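Local coordinates for protein vacuolar aminopeptidase 1 (Saccharomyces cerevisiae, PDB 5JGF) that removes N-terminal amino acids, preferably neutral or hydrophobic ones, from peptides in the yeast vacuole as a zinc-dependent, dodecameric M18 aminopeptidase, at residues K42-K47 / G59-I64; A33-K38 / A270-I275; D52-D57 / F73-N78. One frame throughout, in Å; residues are numbered along the deposited sequence.

Contact 1: K42-K47 / G59-I64; sequences KYLSEK and GKFYTI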
ATOM      1  N   LYS D  42     -45.766 -11.023  48.126  1.00 19.97           N
ATOM      2  CA  LYS D  42     -46.671 -11.980  47.503  1.00 20.51           C
ATOM      3  C   LYS D  42     -46.474 -12.074  45.996  1.00 18.60           C
ATOM      4  O   LYS D  42     -46.507 -11.066  45.296  1.00 17.35           O
ATOM      5  CB  LYS D  42     -48.114 -11.583  47.816  1.00 24.54           C
ATOM      6  CG  LYS D  42     -49.185 -12.426  47.142  1.00 31.02           C
ATOM      7  CD  LYS D  42     -50.558 -11.834  47.442  1.00 36.43           C
ATOM      8  CE  LYS D  42     -51.674 -12.567  46.720  1.00 39.86           C
ATOM      9  NZ  LYS D  42     -52.977 -11.869  46.918  1.00 42.95           N
ATOM     10  N   TYR D  43     -46.274 -13.289  45.498  1.00 18.96           N
ATOM     11  CA  TYR D  43     -46.091 -13.490  44.066  1.00 19.33           C
ATOM     12  C   TYR D  43     -47.406 -13.393  43.311  1.00 20.79           C
ATOM     13  O   TYR D  43     -48.409 -13.985  43.711  1.00 20.75           O
ATOM     14  CB  TYR D  43     -45.455 -14.852  43.779  1.00 19.62           C
ATOM     15  CG  TYR D  43     -45.447 -15.194  42.303  1.00 21.58           C
ATOM     16  CD1 TYR D  43     -46.438 -16.003  41.746  1.00 22.22           C
ATOM     17  CD2 TYR D  43     -44.475 -14.664  41.453  1.00 20.33           C
ATOM     18  CE1 TYR D  43     -46.463 -16.276  40.374  1.00 22.62           C
ATOM     19  CE2 TYR D  43     -44.491 -14.928  40.086  1.00 22.19           C
ATOM     20  CZ  TYR D  43     -45.485 -15.734  39.554  1.00 22.90           C
ATOM     21  OH  TYR D  43     -45.497 -15.998  38.203  1.00 26.01           O
ATOM     22  N   LEU D  44     -47.388 -12.644  42.213  1.00 18.64           N
ATOM     23  CA  LEU D  44     -48.561 -12.465  41.368  1.00 19.49           C
ATOM     24  C   LEU D  44     -48.223 -12.913  39.949  1.00 21.10           C
ATOM     25  O   LEU D  44     -47.211 -12.499  39.387  1.00 18.30           O
ATOM     26  CB  LEU D  44     -48.978 -10.996  41.334  1.00 20.04           C
ATOM     27  CG  LEU D  44     -49.334 -10.307  42.654  1.00 21.26           C
ATOM     28  CD1 LEU D  44     -49.703  -8.859  42.371  1.00 20.88           C
ATOM     29  CD2 LEU D  44     -50.494 -11.034  43.326  1.00 22.27           C
ATOM     30  N   SER D  45     -49.068 -13.759  39.374  1.00 20.76           N
ATOM     31  CA  SER D  45     -48.843 -14.242  38.017  1.00 20.09           C
ATOM     32  C   SER D  45     -49.333 -13.230  36.992  1.00 20.65           C
ATOM     33  O   SER D  45     -50.420 -12.672  37.133  1.00 19.49           O
ATOM     34  CB  SER D  45     -49.575 -15.567  37.795  1.00 20.59           C
ATOM     35  OG  SER D  45     -49.475 -15.966  36.442  1.00 22.79           O
ATOM     36  N   GLU D  46     -48.529 -12.995  35.960  1.00 19.30           N
ATOM     37  CA  GLU D  46     -48.898 -12.062  34.902  1.00 20.05           C
ATOM     38  C   GLU D  46     -50.114 -12.547  34.123  1.00 19.00           C
ATOM     39  O   GLU D  46     -50.843 -11.749  33.539  1.00 18.51           O
ATOM     40  CB  GLU D  46     -47.758 -11.905  33.898  1.00 21.20           C
ATOM     41  CG  GLU D  46     -46.749 -10.841  34.201  1.00 23.00           C
ATOM     42  CD  GLU D  46     -46.013 -10.428  32.941  1.00 23.52           C
ATOM     43  OE1 GLU D  46     -45.461 -11.316  32.255  1.00 24.56           O
ATOM     44  OE2 GLU D  46     -45.999  -9.221  32.633  1.00 25.08           O
ATOM     45  N   LYS D  47     -50.315 -13.860  34.107  1.00 20.71           N
ATOM     46  CA  LYS D  47     -51.411 -14.460  33.357  1.00 22.18           C
ATOM     47  C   LYS D  47     -52.805 -14.339  33.964  1.00 22.58           C
ATOM     48  O   LYS D  47     -53.785 -14.759  33.351  1.00 22.14           O
ATOM     49  CB  LYS D  47     -51.095 -15.932  33.086  1.00 24.15           C
ATOM     50  CG  LYS D  47     -49.962 -16.138  32.090  1.00 26.87           C
ATOM     51  CD  LYS D  47     -49.656 -17.614  31.901  1.00 31.90           C
ATOM     52  CE  LYS D  47     -48.672 -17.832  30.765  1.00 36.11           C
ATOM     53  NZ  LYS D  47     -47.421 -17.054  30.967  1.00 39.65           N
ATOM     54  N   GLY D  59     -49.769  -3.316  49.617  1.00 19.51           N
ATOM     55  CA  GLY D  59     -48.994  -4.448  50.085  1.00 19.65           C
ATOM     56  C   GLY D  59     -47.667  -4.635  49.375  1.00 19.77           C
ATOM     57  O   GLY D  59     -47.208  -3.755  48.646  1.00 20.16           O
ATOM     58  N   LYS D  60     -47.054  -5.790  49.603  1.00 18.59           N
ATOM     59  CA  LYS D  60     -45.769  -6.129  49.003  1.00 18.62           C
ATOM     60  C   LYS D  60     -45.960  -7.280  48.024  1.00 18.66           C
ATOM     61  O   LYS D  60     -46.428  -8.357  48.403  1.00 18.57           O
ATOM     62  CB  LYS D  60     -44.778  -6.525  50.100  1.00 17.07           C
ATOM     63  CG  LYS D  60     -44.535  -5.415  51.110  1.00 18.02           C
ATOM     64  CD  LYS D  60     -43.718  -5.897  52.295  1.00 20.37           C
ATOM     65  CE  LYS D  60     -43.585  -4.804  53.348  1.00 22.21           C
ATOM     66  NZ  LYS D  60     -42.942  -5.321  54.588  1.00 21.60           N
ATOM     67  N   PHE D  61     -45.601  -7.051  46.763  1.00 17.92           N
ATOM     68  CA  PHE D  61     -45.756  -8.078  45.740  1.00 17.33           C
ATOM     69  C   PHE D  61     -44.586  -8.119  44.764  1.00 17.03           C
ATOM     70  O   PHE D  61     -43.666  -7.303  44.819  1.00 14.98           O
ATOM     71  CB  PHE D  61     -47.022  -7.832  44.910  1.00 19.41           C
ATOM     72  CG  PHE D  61     -48.221  -7.397  45.711  1.00 20.87           C
ATOM     73  CD1 PHE D  61     -48.363  -6.073  46.116  1.00 19.57           C
ATOM     74  CD2 PHE D  61     -49.214  -8.309  46.046  1.00 21.94           C
ATOM     75  CE1 PHE D  61     -49.479  -5.665  46.844  1.00 22.68           C
ATOM     76  CE2 PHE D  61     -50.335  -7.907  46.775  1.00 21.49           C
ATOM     77  CZ  PHE D  61     -50.466  -6.585  47.171  1.00 21.35           C
ATOM     78  N   TYR D  62     -44.641  -9.093  43.866  1.00 16.92           N
ATOM     79  CA  TYR D  62     -43.649  -9.221  42.812  1.00 16.57           C
ATOM     80  C   TYR D  62     -44.208 -10.162  41.761  1.00 17.16           C
ATOM     81  O   TYR D  62     -45.068 -10.994  42.055  1.00 16.48           O
ATOM     82  CB  TYR D  62     -42.300  -9.736  43.341  1.00 15.18           C
ATOM     83  CG  TYR D  62     -42.221 -11.217  43.656  1.00 16.79           C
ATOM     84  CD1 TYR D  62     -42.649 -11.717  44.886  1.00 16.14           C
ATOM     85  CD2 TYR D  62     -41.680 -12.114  42.734  1.00 15.69           C
ATOM     86  CE1 TYR D  62     -42.535 -13.071  45.191  1.00 16.91           C
ATOM     87  CE2 TYR D  62     -41.563 -13.469  43.027  1.00 17.66           C
ATOM     88  CZ  TYR D  62     -41.990 -13.941  44.257  1.00 17.61           C
ATOM     89  OH  TYR D  62     -41.863 -15.276  44.551  1.00 18.90           O
ATOM     90  N   THR D  63     -43.746 -10.001  40.526  1.00 15.23           N
ATOM     91  CA  THR D  63     -44.189 -10.859  39.443  1.00 14.31           C
ATOM     92  C   THR D  63     -42.968 -11.183  38.596  1.00 15.47           C
ATOM     93  O   THR D  63     -41.928 -10.526  38.712  1.00 14.64           O
ATOM     94  CB  THR D  63     -45.271 -10.176  38.574  1.00 14.56           C
ATOM     95  OG1 THR D  63     -45.793 -11.123  37.635  1.00 15.19           O
ATOM     96  CG2 THR D  63     -44.692  -8.978  37.817  1.00 15.41           C
ATOM     97  N   ILE D  64     -43.091 -12.200  37.754  1.00 14.76           N
ATOM     98  CA  ILE D  64     -41.983 -12.612  36.911  1.00 14.50           C
ATOM     99  C   ILE D  64     -42.472 -12.874  35.501  1.00 16.16           C
ATOM    100  O   ILE D  64     -43.570 -13.391  35.299  1.00 14.31           O
ATOM    101  CB  ILE D  64     -41.330 -13.899  37.458  1.00 16.19           C
ATOM    102  CG1 ILE D  64     -40.820 -13.652  38.880  1.00 15.67           C
ATOM    103  CG2 ILE D  64     -40.179 -14.339  36.550  1.00 16.74           C
ATOM    104  CD1 ILE D  64     -40.305 -14.897  39.571  1.00 19.29           C
TER
HETATM  105  O   HOH W   1     -45.968 -14.320  35.923  1.00 29.20           O

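Contact 2: A33-K38 / A270-I275; sequences AELLDK and AMIALI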
ATOM      1  N   ALA D  33     -36.628 -14.228  43.895  1.00 17.66           N
ATOM      2  CA  ALA D  33     -38.011 -14.611  44.156  1.00 17.97           C
ATOM      3  C   ALA D  33     -38.082 -15.285  45.514  1.00 20.55           C
ATOM      4  O   ALA D  33     -38.997 -15.037  46.301  1.00 18.85           O
ATOM      5  CB  ALA D  33     -38.505 -15.570  43.077  1.00 18.29           C
ATOM      6  N   GLU D  34     -37.105 -16.141  45.781  1.00 20.74           N
ATOM      7  CA  GLU D  34     -37.039 -16.863  47.042  1.00 23.37           C
ATOM      8  C   GLU D  34     -36.822 -15.905  48.203  1.00 23.16           C
ATOM      9  O   GLU D  34     -37.421 -16.063  49.272  1.00 21.46           O
ATOM     10  CB  GLU D  34     -35.907 -17.879  46.981  1.00 28.03           C
ATOM     11  CG  GLU D  34     -35.873 -18.842  48.144  1.00 38.62           C
ATOM     12  CD  GLU D  34     -34.853 -19.953  47.919  1.00 44.48           C
ATOM     13  OE1 GLU D  34     -34.328 -20.530  48.890  1.00 48.25           O
ATOM     14  OE2 GLU D  34     -34.555 -20.256  46.751  1.00 48.29           O
ATOM     15  N   LEU D  35     -35.966 -14.910  47.984  1.00 19.34           N
ATOM     16  CA  LEU D  35     -35.668 -13.905  48.999  1.00 20.46           C
ATOM     17  C   LEU D  35     -36.911 -13.067  49.281  1.00 19.40           C
ATOM     18  O   LEU D  35     -37.210 -12.741  50.435  1.00 19.59           O
ATOM     19  CB  LEU D  35     -34.538 -12.993  48.511  1.00 21.54           C
ATOM     20  CG  LEU D  35     -34.084 -11.892  49.473  1.00 24.14           C
ATOM     21  CD1 LEU D  35     -33.488 -12.532  50.721  1.00 26.25           C
ATOM     22  CD2 LEU D  35     -33.057 -10.993  48.786  1.00 24.91           C
ATOM     23  N   LEU D  36     -37.626 -12.713  48.218  1.00 16.79           N
ATOM     24  CA  LEU D  36     -38.846 -11.924  48.350  1.00 19.55           C
ATOM     25  C   LEU D  36     -39.920 -12.720  49.092  1.00 19.59           C
ATOM     26  O   LEU D  36     -40.642 -12.165  49.924  1.00 19.23           O
ATOM     27  CB  LEU D  36     -39.354 -11.505  46.967  1.00 16.88           C
ATOM     28  CG  LEU D  36     -38.485 -10.450  46.273  1.00 16.28           C
ATOM     29  CD1 LEU D  36     -38.785 -10.431  44.781  1.00 14.34           C
ATOM     30  CD2 LEU D  36     -38.737  -9.085  46.899  1.00 16.62           C
ATOM     31  N   ASP D  37     -40.027 -14.014  48.788  1.00 20.45           N
ATOM     32  CA  ASP D  37     -41.005 -14.868  49.461  1.00 21.88           C
ATOM     33  C   ASP D  37     -40.726 -14.837  50.959  1.00 22.95           C
ATOM     34  O   ASP D  37     -41.626 -14.640  51.772  1.00 22.44           O
ATOM     35  CB  ASP D  37     -40.903 -16.324  48.994  1.00 23.66           C
ATOM     36  CG  ASP D  37     -41.419 -16.537  47.587  1.00 25.04           C
ATOM     37  OD1 ASP D  37     -42.231 -15.721  47.103  1.00 24.04           O
ATOM     38  OD2 ASP D  37     -41.020 -17.546  46.969  1.00 27.05           O
ATOM     39  N   LYS D  38     -39.462 -15.043  51.309  1.00 23.80           N
ATOM     40  CA  LYS D  38     -39.039 -15.051  52.700  1.00 26.62           C
ATOM     41  C   LYS D  38     -39.360 -13.741  53.411  1.00 26.27           C
ATOM     42  O   LYS D  38     -39.609 -13.726  54.615  1.00 26.40           O
ATOM     43  CB  LYS D  38     -37.536 -15.335  52.788  1.00 30.68           C
ATOM     44  CG  LYS D  38     -36.940 -15.054  54.155  1.00 37.95           C
ATOM     45  CD  LYS D  38     -35.501 -15.517  54.260  1.00 44.94           C
ATOM     46  CE  LYS D  38     -34.921 -15.131  55.613  1.00 50.23           C
ATOM     47  NZ  LYS D  38     -33.807 -16.025  56.021  1.00 54.84           N
ATOM     48  N   ALA D 270     -29.466  -3.319  44.706  1.00 14.27           N
ATOM     49  CA  ALA D 270     -30.789  -2.702  44.676  1.00 15.08           C
ATOM     50  C   ALA D 270     -31.842  -3.564  45.375  1.00 15.46           C
ATOM     51  O   ALA D 270     -32.665  -3.046  46.134  1.00 15.97           O
ATOM     52  CB  ALA D 270     -31.211  -2.421  43.233  1.00 11.56           C
ATOM     53  N   MET D 271     -31.823  -4.871  45.125  1.00 16.95           N
ATOM     54  CA  MET D 271     -32.795  -5.767  45.751  1.00 17.63           C
ATOM     55  C   MET D 271     -32.602  -5.853  47.262  1.00 18.60           C
ATOM     56  O   MET D 271     -33.575  -5.853  48.021  1.00 17.63           O
ATOM     57  CB  MET D 271     -32.713  -7.174  45.153  1.00 18.51           C
ATOM     58  CG  MET D 271     -33.363  -7.323  43.786  1.00 21.35           C
ATOM     59  SD  MET D 271     -35.113  -6.817  43.732  1.00 28.14           S
ATOM     60  CE  MET D 271     -35.756  -7.621  45.108  1.00 21.43           C
ATOM     61  N   ILE D 272     -31.352  -5.933  47.704  1.00 17.23           N
ATOM     62  CA  ILE D 272     -31.077  -6.006  49.133  1.00 18.15           C
ATOM     63  C   ILE D 272     -31.548  -4.711  49.783  1.00 16.56           C
ATOM     64  O   ILE D 272     -32.125  -4.722  50.870  1.00 17.87           O
ATOM     65  CB  ILE D 272     -29.570  -6.217  49.409  1.00 18.19           C
ATOM     66  CG1 ILE D 272     -29.141  -7.599  48.905  1.00 19.99           C
ATOM     67  CG2 ILE D 272     -29.277  -6.085  50.898  1.00 20.11           C
ATOM     68  CD1 ILE D 272     -29.876  -8.756  49.559  1.00 20.78           C
ATOM     69  N   ALA D 273     -31.314  -3.590  49.110  1.00 16.97           N
ATOM     70  CA  ALA D 273     -31.740  -2.303  49.639  1.00 17.05           C
ATOM     71  C   ALA D 273     -33.261  -2.283  49.775  1.00 18.52           C
ATOM     72  O   ALA D 273     -33.797  -1.810  50.780  1.00 17.73           O
ATOM     73  CB  ALA D 273     -31.282  -1.179  48.724  1.00 16.28           C
ATOM     74  N   LEU D 274     -33.955  -2.798  48.763  1.00 17.06           N
ATOM     75  CA  LEU D 274     -35.415  -2.833  48.785  1.00 18.70           C
ATOM     76  C   LEU D 274     -35.921  -3.670  49.962  1.00 19.67           C
ATOM     77  O   LEU D 274     -36.855  -3.275  50.659  1.00 19.16           O
ATOM     78  CB  LEU D 274     -35.962  -3.421  47.480  1.00 16.13           C
ATOM     79  CG  LEU D 274     -37.492  -3.532  47.433  1.00 16.88           C
ATOM     80  CD1 LEU D 274     -38.087  -2.136  47.344  1.00 15.02           C
ATOM     81  CD2 LEU D 274     -37.933  -4.373  46.244  1.00 18.73           C
ATOM     82  N   ILE D 275     -35.302  -4.829  50.169  1.00 20.09           N
ATOM     83  CA  ILE D 275     -35.687  -5.723  51.254  1.00 23.67           C
ATOM     84  C   ILE D 275     -35.426  -5.090  52.619  1.00 23.87           C
ATOM     85  O   ILE D 275     -36.276  -5.159  53.509  1.00 24.67           O
ATOM     86  CB  ILE D 275     -34.948  -7.088  51.136  1.00 25.56           C
ATOM     87  CG1 ILE D 275     -35.843  -8.098  50.412  1.00 27.43           C
ATOM     88  CG2 ILE D 275     -34.584  -7.628  52.514  1.00 28.59           C
ATOM     89  CD1 ILE D 275     -36.336  -7.637  49.068  1.00 29.55           C
TER

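Contact 3: D52-D57 / F73-N78; sequences DSIGED and FILGKN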
ATOM      1  N   ASP D  52     -58.380  -8.839  42.023  1.00 30.57           N
ATOM      2  CA  ASP D  52     -58.685  -9.496  43.292  1.00 31.99           C
ATOM      3  C   ASP D  52     -57.466  -9.917  44.108  1.00 31.56           C
ATOM      4  O   ASP D  52     -57.612 -10.517  45.178  1.00 32.59           O
ATOM      5  CB  ASP D  52     -59.574 -10.723  43.066  1.00 34.28           C
ATOM      6  CG  ASP D  52     -60.979 -10.357  42.620  1.00 34.86           C
ATOM      7  OD1 ASP D  52     -61.406  -9.210  42.866  1.00 35.85           O
ATOM      8  OD2 ASP D  52     -61.661 -11.223  42.036  1.00 36.54           O
ATOM      9  N   SER D  53     -56.270  -9.615  43.615  1.00 28.46           N
ATOM     10  CA  SER D  53     -55.051  -9.980  44.332  1.00 26.48           C
ATOM     11  C   SER D  53     -54.474  -8.785  45.072  1.00 24.32           C
ATOM     12  O   SER D  53     -53.783  -8.939  46.079  1.00 23.98           O
ATOM     13  CB  SER D  53     -54.007 -10.540  43.364  1.00 27.55           C
ATOM     14  OG  SER D  53     -54.430 -11.781  42.830  1.00 29.95           O
ATOM     15  N   ILE D  54     -54.755  -7.593  44.561  1.00 24.02           N
ATOM     16  CA  ILE D  54     -54.275  -6.366  45.176  1.00 24.34           C
ATOM     17  C   ILE D  54     -55.484  -5.573  45.662  1.00 26.06           C
ATOM     18  O   ILE D  54     -56.331  -5.178  44.867  1.00 27.11           O
ATOM     19  CB  ILE D  54     -53.474  -5.514  44.168  1.00 24.43           C
ATOM     20  CG1 ILE D  54     -52.231  -6.289  43.720  1.00 23.22           C
ATOM     21  CG2 ILE D  54     -53.080  -4.189  44.797  1.00 23.93           C
ATOM     22  CD1 ILE D  54     -51.420  -5.583  42.656  1.00 23.95           C
ATOM     23  N   GLY D  55     -55.569  -5.360  46.971  1.00 27.88           N
ATOM     24  CA  GLY D  55     -56.684  -4.611  47.523  1.00 28.19           C
ATOM     25  C   GLY D  55     -56.299  -3.179  47.856  1.00 28.52           C
ATOM     26  O   GLY D  55     -55.186  -2.748  47.558  1.00 28.06           O
ATOM     27  N   GLU D  56     -57.212  -2.438  48.482  1.00 27.56           N
ATOM     28  CA  GLU D  56     -56.929  -1.048  48.823  1.00 26.90           C
ATOM     29  C   GLU D  56     -55.885  -0.883  49.920  1.00 24.74           C
ATOM     30  O   GLU D  56     -55.379   0.218  50.125  1.00 23.16           O
ATOM     31  CB  GLU D  56     -58.214  -0.304  49.190  1.00 30.51           C
ATOM     32  CG  GLU D  56     -59.174  -1.068  50.064  1.00 35.63           C
ATOM     33  CD  GLU D  56     -60.484  -0.327  50.257  1.00 39.83           C
ATOM     34  OE1 GLU D  56     -61.114  -0.505  51.321  1.00 41.88           O
ATOM     35  OE2 GLU D  56     -60.885   0.422  49.343  1.00 41.26           O
ATOM     36  N   ASP D  57     -55.556  -1.961  50.627  1.00 24.07           N
ATOM     37  CA  ASP D  57     -54.538  -1.871  51.674  1.00 26.25           C
ATOM     38  C   ASP D  57     -53.149  -1.896  51.036  1.00 24.60           C
ATOM     39  O   ASP D  57     -52.137  -1.701  51.714  1.00 24.36           O
ATOM     40  CB  ASP D  57     -54.646  -3.036  52.656  1.00 30.20           C
ATOM     41  CG  ASP D  57     -55.904  -2.976  53.512  1.00 34.74           C
ATOM     42  OD1 ASP D  57     -56.203  -1.896  54.064  1.00 35.13           O
ATOM     43  OD2 ASP D  57     -56.580  -4.017  53.649  1.00 38.57           O
ATOM     44  N   PHE D  73     -42.462  -4.904  44.095  1.00 16.77           N
ATOM     45  CA  PHE D  73     -42.966  -3.591  44.447  1.00 15.09           C
ATOM     46  C   PHE D  73     -43.712  -3.531  45.771  1.00 16.29           C
ATOM     47  O   PHE D  73     -44.222  -4.538  46.270  1.00 15.57           O
ATOM     48  CB  PHE D  73     -43.842  -3.040  43.312  1.00 16.62           C
ATOM     49  CG  PHE D  73     -44.992  -3.936  42.919  1.00 19.94           C
ATOM     50  CD1 PHE D  73     -46.290  -3.646  43.333  1.00 20.49           C
ATOM     51  CD2 PHE D  73     -44.784  -5.042  42.098  1.00 18.59           C
ATOM     52  CE1 PHE D  73     -47.368  -4.441  42.927  1.00 20.66           C
ATOM     53  CE2 PHE D  73     -45.854  -5.842  41.688  1.00 20.82           C
ATOM     54  CZ  PHE D  73     -47.149  -5.539  42.102  1.00 17.58           C
ATOM     55  N   ILE D  74     -43.737  -2.331  46.335  1.00 16.41           N
ATOM     56  CA  ILE D  74     -44.400  -2.057  47.601  1.00 16.82           C
ATOM     57  C   ILE D  74     -45.379  -0.923  47.328  1.00 17.51           C
ATOM     58  O   ILE D  74     -44.978   0.163  46.908  1.00 18.02           O
ATOM     59  CB  ILE D  74     -43.388  -1.602  48.666  1.00 17.25           C
ATOM     60  CG1 ILE D  74     -42.239  -2.610  48.755  1.00 16.28           C
ATOM     61  CG2 ILE D  74     -44.083  -1.465  50.021  1.00 17.29           C
ATOM     62  CD1 ILE D  74     -41.095  -2.157  49.644  1.00 19.28           C
ATOM     63  N   LEU D  75     -46.661  -1.184  47.560  1.00 17.07           N
ATOM     64  CA  LEU D  75     -47.705  -0.196  47.320  1.00 17.06           C
ATOM     65  C   LEU D  75     -48.389   0.182  48.631  1.00 19.24           C
ATOM     66  O   LEU D  75     -48.951  -0.672  49.313  1.00 18.95           O
ATOM     67  CB  LEU D  75     -48.728  -0.767  46.335  1.00 17.58           C
ATOM     68  CG  LEU D  75     -49.967   0.058  45.967  1.00 18.41           C
ATOM     69  CD1 LEU D  75     -49.569   1.420  45.413  1.00 18.53           C
ATOM     70  CD2 LEU D  75     -50.780  -0.717  44.945  1.00 18.45           C
ATOM     71  N   GLY D  76     -48.333   1.463  48.974  1.00 18.92           N
ATOM     72  CA  GLY D  76     -48.934   1.923  50.213  1.00 19.60           C
ATOM     73  C   GLY D  76     -50.428   2.162  50.122  1.00 19.17           C
ATOM     74  O   GLY D  76     -50.935   2.618  49.099  1.00 19.28           O
ATOM     75  N   LYS D  77     -51.133   1.856  51.205  1.00 21.07           N
ATOM     76  CA  LYS D  77     -52.577   2.036  51.258  1.00 21.02           C
ATOM     77  C   LYS D  77     -52.972   3.476  50.959  1.00 20.11           C
ATOM     78  O   LYS D  77     -54.024   3.729  50.374  1.00 20.69           O
ATOM     79  CB  LYS D  77     -53.101   1.643  52.642  1.00 24.20           C
ATOM     80  CG  LYS D  77     -54.583   1.915  52.849  1.00 26.62           C
ATOM     81  CD  LYS D  77     -55.011   1.546  54.262  1.00 30.04           C
ATOM     82  CE  LYS D  77     -56.465   1.919  54.517  1.00 31.50           C
ATOM     83  NZ  LYS D  77     -56.854   1.666  55.937  1.00 34.44           N
ATOM     84  N   ASN D  78     -52.119   4.416  51.349  1.00 20.12           N
ATOM     85  CA  ASN D  78     -52.406   5.830  51.142  1.00 20.99           C
ATOM     86  C   ASN D  78     -51.750   6.442  49.912  1.00 20.24           C
ATOM     87  O   ASN D  78     -51.700   7.663  49.772  1.00 17.87           O
ATOM     88  CB  ASN D  78     -52.007   6.622  52.386  1.00 23.35           C
ATOM     89  CG  ASN D  78     -52.742   6.150  53.622  1.00 25.86           C
ATOM     90  OD1 ASN D  78     -53.956   5.961  53.589  1.00 27.21           O
ATOM     91  ND2 ASN D  78     -52.013   5.960  54.718  1.00 26.94           N
TER
HETATM   92  O   HOH W   2     -56.192   2.542  49.558  1.00 25.76           O

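Contact 1: K42-K47 / G59-I64
Y43 and K42 bury the largest areas here, with F61 close behind, and all three sit on a short parallel pairing of strand 42-43 with strand 58-65. The backbone of K42 is gripped at both ends: its N donates to K60 O almost straight (2.8 Å, 175° at the hydrogen), and its O receives Y62 N in a more bent bond. L44 N then reaches Y62 O at 2.9 Å.

On one side of the sheet Y43 turns its ring edge toward the face of Y62 in an offset edge-to-face pair, centroids 5.4 Å apart and planes at 63°. With CG anti to the backbone N (chi1 171°), the Y43 ring runs on toward I64. A water joins Y43 OH, E46 N and I64 O. On the other side the straight chain of K42 lies alongside F61, CD 4.0 Å from F61 CE2, while L44 CD1 packs against F61 CD2. T63 OG1 closes the end by donating to L44 O at 2.6 Å.

Helix 25-38 packs on the Y62 and I64 side, where D37 takes the Y62 hydroxyl; L312 and V316 of helix 312-324 meet T63, and strand 69-76 continues the sheet beyond strand 58-65.

Contact 2: A33-K38 / A270-I275
L36 and L35 reach from helix 25-38 toward M271, I272 and I275 of helix 261-278, two helices packed on one side of the mixed central sheet of the alpha/beta catalytic domain of this M18 zinc peptidase. The short segments run nearly parallel, 6° between their directions, but their axes come no closer than 11.2 Å. Only side chains bridge that gap, and no hydrogen bond crosses it.

L36 makes the closest approaches. Its CD2 methyl is shared by two partners: I275 CD1 approaches to 3.5 Å, and the M271 methyl CE stands 3.8 Å from the same CD2. The L36 and M271 side chains cross at about a right angle, whereas L36 meets I275 on a slant. M271 folds back at both chi2 (-56°) and chi3 (-48°), and this hook brings CE, rather than the sulfur, up to the leucine. With alanine in place of L36, the methyl shared by M271 CE and I275 CD1 is gone, which would probably open a gap there and beside L70 and A72 of strand 69-76, which L36 also touches.

L35 meets I275 farther back along its chain, L35 CG 4.3 Å from I275 CG1. The I272 side chain starts away from helix 25-38 but bends back, meeting L35 nearly at right angles, with I272 CD1 4.0 Å from L35 CD2.

Contact 3: D52-D57 / F73-N78
K77 runs its whole side chain past E56 and D57, so the pairing can be followed one atom at a time. CB starts out toward the loop and stands 3.6 Å from the carbonyl O of D57. CG, set anti to the backbone N (chi1 175°), comes to 3.3 Å from E56 O, and its other near neighbour is the CA of D57. Beyond this the chain is fully extended and leaves the loop backbone for the D57 carboxylate: CD lies 3.6 Å from D57 OD1, and CE is a little farther from the same oxygen. The two side chains run alongside each other in the same direction, but the K77 NZ tip ends 4.1 Å from D57 OD1, too far for a salt bridge. The opposite charges probably still attract, although E284 also brings a carboxylate close to D57.

No direct hydrogen bond joins the two segments. A water does that work instead, donating to both E56 O and K77 O, while K77 CA makes a weaker C-H contact with E56 O. Toward the protein interior the contact turns apolar. I54 CD1 sits at the rim of the F73 ring, near its plane, 4.2 Å from CE1, and I54 CG2 meets L75 CD2 where the two side chains cross at about a right angle.

The 52-57 loop thus leans on one end of strand 69-76, which is hydrogen-bonded to strand 58-65 through F73 and L75 and to strand 289-295 through I74. Helix 312-324 packs on the F73 and L75 side, reaching I54 through S320, while I74 packs against helix 261-278.

In the fold
Contact 2 is the buried one, wholly apolar, made mostly by methyl groups between two helices on one side of the sheet. Contacts 1 and 3 are partly buried and lie at one edge of that sheet, where backbone polar groups matter: direct hydrogen bonds between strands in contact 1, a single water bridge in contact 3. These two share a border, since F61 O and G59 N pair with F73 N and L75 O, and S53 packs on L44. Contact 1 meets contact 2 through Y62, whose hydroxyl bonds to D37 and whose ring packs on L36. Contacts 2 and 3 touch more lightly, L274 against I74.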